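Long-range contact in pumilio domain-containing protein C56F2.08c (Schizosaccharomyces pombe, PDB 6NX5), which probably binds AU-rich regions in the 3'-untranslated parts of mRNAs, this piece being its N-terminal RNA recognition motif (RRM) domain: residues L6-L11 with A42-E47. Sequence-based numbering, arbitrary orientation. Where two conformers were deposited one is given.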
# COMPACT_ATOMS: atom_id res chain seq x y z
N LEU A 6 6.50 -1.68 0.50
CA LEU A 6 6.13 -3.07 0.24
C LEU A 6 4.68 -3.27 0.61
O LEU A 6 4.26 -2.88 1.72
CB LEU A 6 6.99 -4.04 1.05
CG LEU A 6 8.50 -3.98 0.85
CD1 LEU A 6 9.19 -4.93 1.80
CD2 LEU A 6 8.92 -4.29 -0.58
N TYR A 7 3.92 -3.87 -0.29
CA TYR A 7 2.55 -4.29 -0.04
C TYR A 7 2.58 -5.77 0.32
O TYR A 7 3.01 -6.59 -0.49
CB TYR A 7 1.66 -4.02 -1.25
CG TYR A 7 0.27 -4.62 -1.12
CD1 TYR A 7 -0.62 -4.15 -0.16
CD2 TYR A 7 -0.11 -5.67 -1.92
CE1 TYR A 7 -1.88 -4.71 -0.04
CE2 TYR A 7 -1.36 -6.24 -1.80
CZ TYR A 7 -2.23 -5.76 -0.86
OH TYR A 7 -3.47 -6.33 -0.76
N VAL A 8 2.15 -6.09 1.53
CA VAL A 8 2.24 -7.45 2.07
C VAL A 8 0.84 -8.01 2.17
O VAL A 8 -0.04 -7.40 2.79
CB VAL A 8 2.96 -7.45 3.43
CG1 VAL A 8 3.19 -8.89 3.92
CG2 VAL A 8 4.28 -6.69 3.35
N SER A 9 0.62 -9.19 1.59
CA SER A 9 -0.70 -9.79 1.59
C SER A 9 -0.61 -11.27 1.98
O SER A 9 0.47 -11.87 2.02
CB SER A 9 -1.42 -9.62 0.24
OG SER A 9 -0.66 -10.10 -0.85
N ASN A 10 -1.77 -11.82 2.29
CA ASN A 10 -1.90 -13.19 2.81
C ASN A 10 -1.18 -13.36 4.14
O ASN A 10 -0.47 -14.34 4.37
CB ASN A 10 -1.41 -14.25 1.81
CG ASN A 10 -1.98 -15.62 2.13
OD1 ASN A 10 -3.00 -15.72 2.81
ND2 ASN A 10 -1.33 -16.68 1.64
N LEU A 11 -1.33 -12.37 5.02
CA LEU A 11 -0.93 -12.55 6.40
C LEU A 11 -1.87 -13.54 7.09
O LEU A 11 -3.03 -13.67 6.70
CB LEU A 11 -0.98 -11.23 7.15
CG LEU A 11 -0.02 -10.19 6.58
CD1 LEU A 11 -0.24 -8.84 7.29
CD2 LEU A 11 1.40 -10.67 6.73
N ALA A 42 -0.85 -5.55 4.77
CA ALA A 42 -0.16 -4.45 5.42
C ALA A 42 0.77 -3.78 4.42
O ALA A 42 1.03 -4.29 3.32
CB ALA A 42 0.63 -4.92 6.65
N ILE A 43 1.26 -2.60 4.80
CA ILE A 43 2.24 -1.84 4.03
C ILE A 43 3.43 -1.59 4.93
O ILE A 43 3.28 -1.18 6.09
CB ILE A 43 1.67 -0.49 3.53
CG1 ILE A 43 0.52 -0.75 2.57
CG2 ILE A 43 2.79 0.30 2.84
CD1 ILE A 43 -0.30 0.48 2.30
N VAL A 44 4.63 -1.86 4.40
CA VAL A 44 5.87 -1.75 5.15
C VAL A 44 6.80 -0.85 4.36
O VAL A 44 6.97 -1.04 3.14
CB VAL A 44 6.55 -3.12 5.36
CG1 VAL A 44 7.85 -2.94 6.13
CG2 VAL A 44 5.62 -4.09 6.05
N SER A 45 7.39 0.14 5.02
CA SER A 45 8.30 1.06 4.36
C SER A 45 9.72 0.92 4.88
O SER A 45 9.94 0.72 6.08
CB SER A 45 7.84 2.52 4.52
OG SER A 45 8.01 2.97 5.85
N TYR A 46 10.67 1.03 3.95
CA TYR A 46 12.09 1.19 4.22
C TYR A 46 12.57 2.45 3.53
O TYR A 46 12.18 2.73 2.39
CB TYR A 46 12.92 0.04 3.66
CG TYR A 46 12.69 -1.32 4.24
CD1 TYR A 46 11.87 -2.23 3.59
CD2 TYR A 46 13.37 -1.75 5.38
CE1 TYR A 46 11.68 -3.52 4.08
CE2 TYR A 46 13.19 -3.05 5.88
CZ TYR A 46 12.35 -3.92 5.23
OH TYR A 46 12.17 -5.20 5.71
N GLU A 47 13.49 3.18 4.17
CA GLU A 47 14.09 4.30 3.47
C GLU A 47 14.96 3.82 2.31
O GLU A 47 14.96 4.44 1.23
CB GLU A 47 14.90 5.17 4.44
CG GLU A 47 15.32 6.52 3.87
CD GLU A 47 14.20 7.55 3.90
OE1 GLU A 47 14.48 8.72 4.27
OE2 GLU A 47 13.05 7.21 3.56
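Strands 4-9 and 42-46 are the two central, antiparallel strands of the RRM sheet, and Leu6 pairs with Val44, Tyr7 with Ile43 and Val8 with Ala42 where they join. Two hydrogen-bonded pairs enclose one non-hydrogen-bonded pair. Leu6 N is hydrogen-bonded to Val44 O at 2.8 Å. Val44 N returns a hydrogen bond to Leu6 O at 2.9 Å. The hydrogen bond from Val8 N to Ala42 O is nearly straight, with an N-H...O angle of 171°, and Ala42 N completes the set with a hydrogen bond to Val8 O. Ile43, of the middle pair, brings its CA within 3.2 Å of Leu6 O in a CA-H...O contact.

Leu6, Val8, Ala42 and Val44 lie on one face of the sheet, the side on which Leu6 packs on Ala52 of helix 49-59. With its CG anti to the carbonyl carbon (chi1 -58°), Leu6 brings CD1 in plane to the edge of the Tyr46 ring, 3.7 Å from Tyr46 CE1. That ring packs on the same helix, and its hydroxyl is hydrogen-bonded to Phe24 O. Val8 and Val44 meet methyl to methyl, CG2 to CG2 at 4.0 Å, each using the branch beside its backbone N. Beyond the end of strand 4-9, Leu11 turns back over the same face and sets CD1 4.1 Å from Ala42 CB.

Tyr7 and Ile43 lie on the other face, where the Tyr7 ring stacks on Tyr7 of the second subunit and Ile43 packs on Ile43 of the second subunit. An aromatic residue here, in the first of the two central strands, is consistent with the RNP2 position of the beta-alpha-beta-beta-alpha-beta RRM fold, in which this face of the sheet commonly receives RNA.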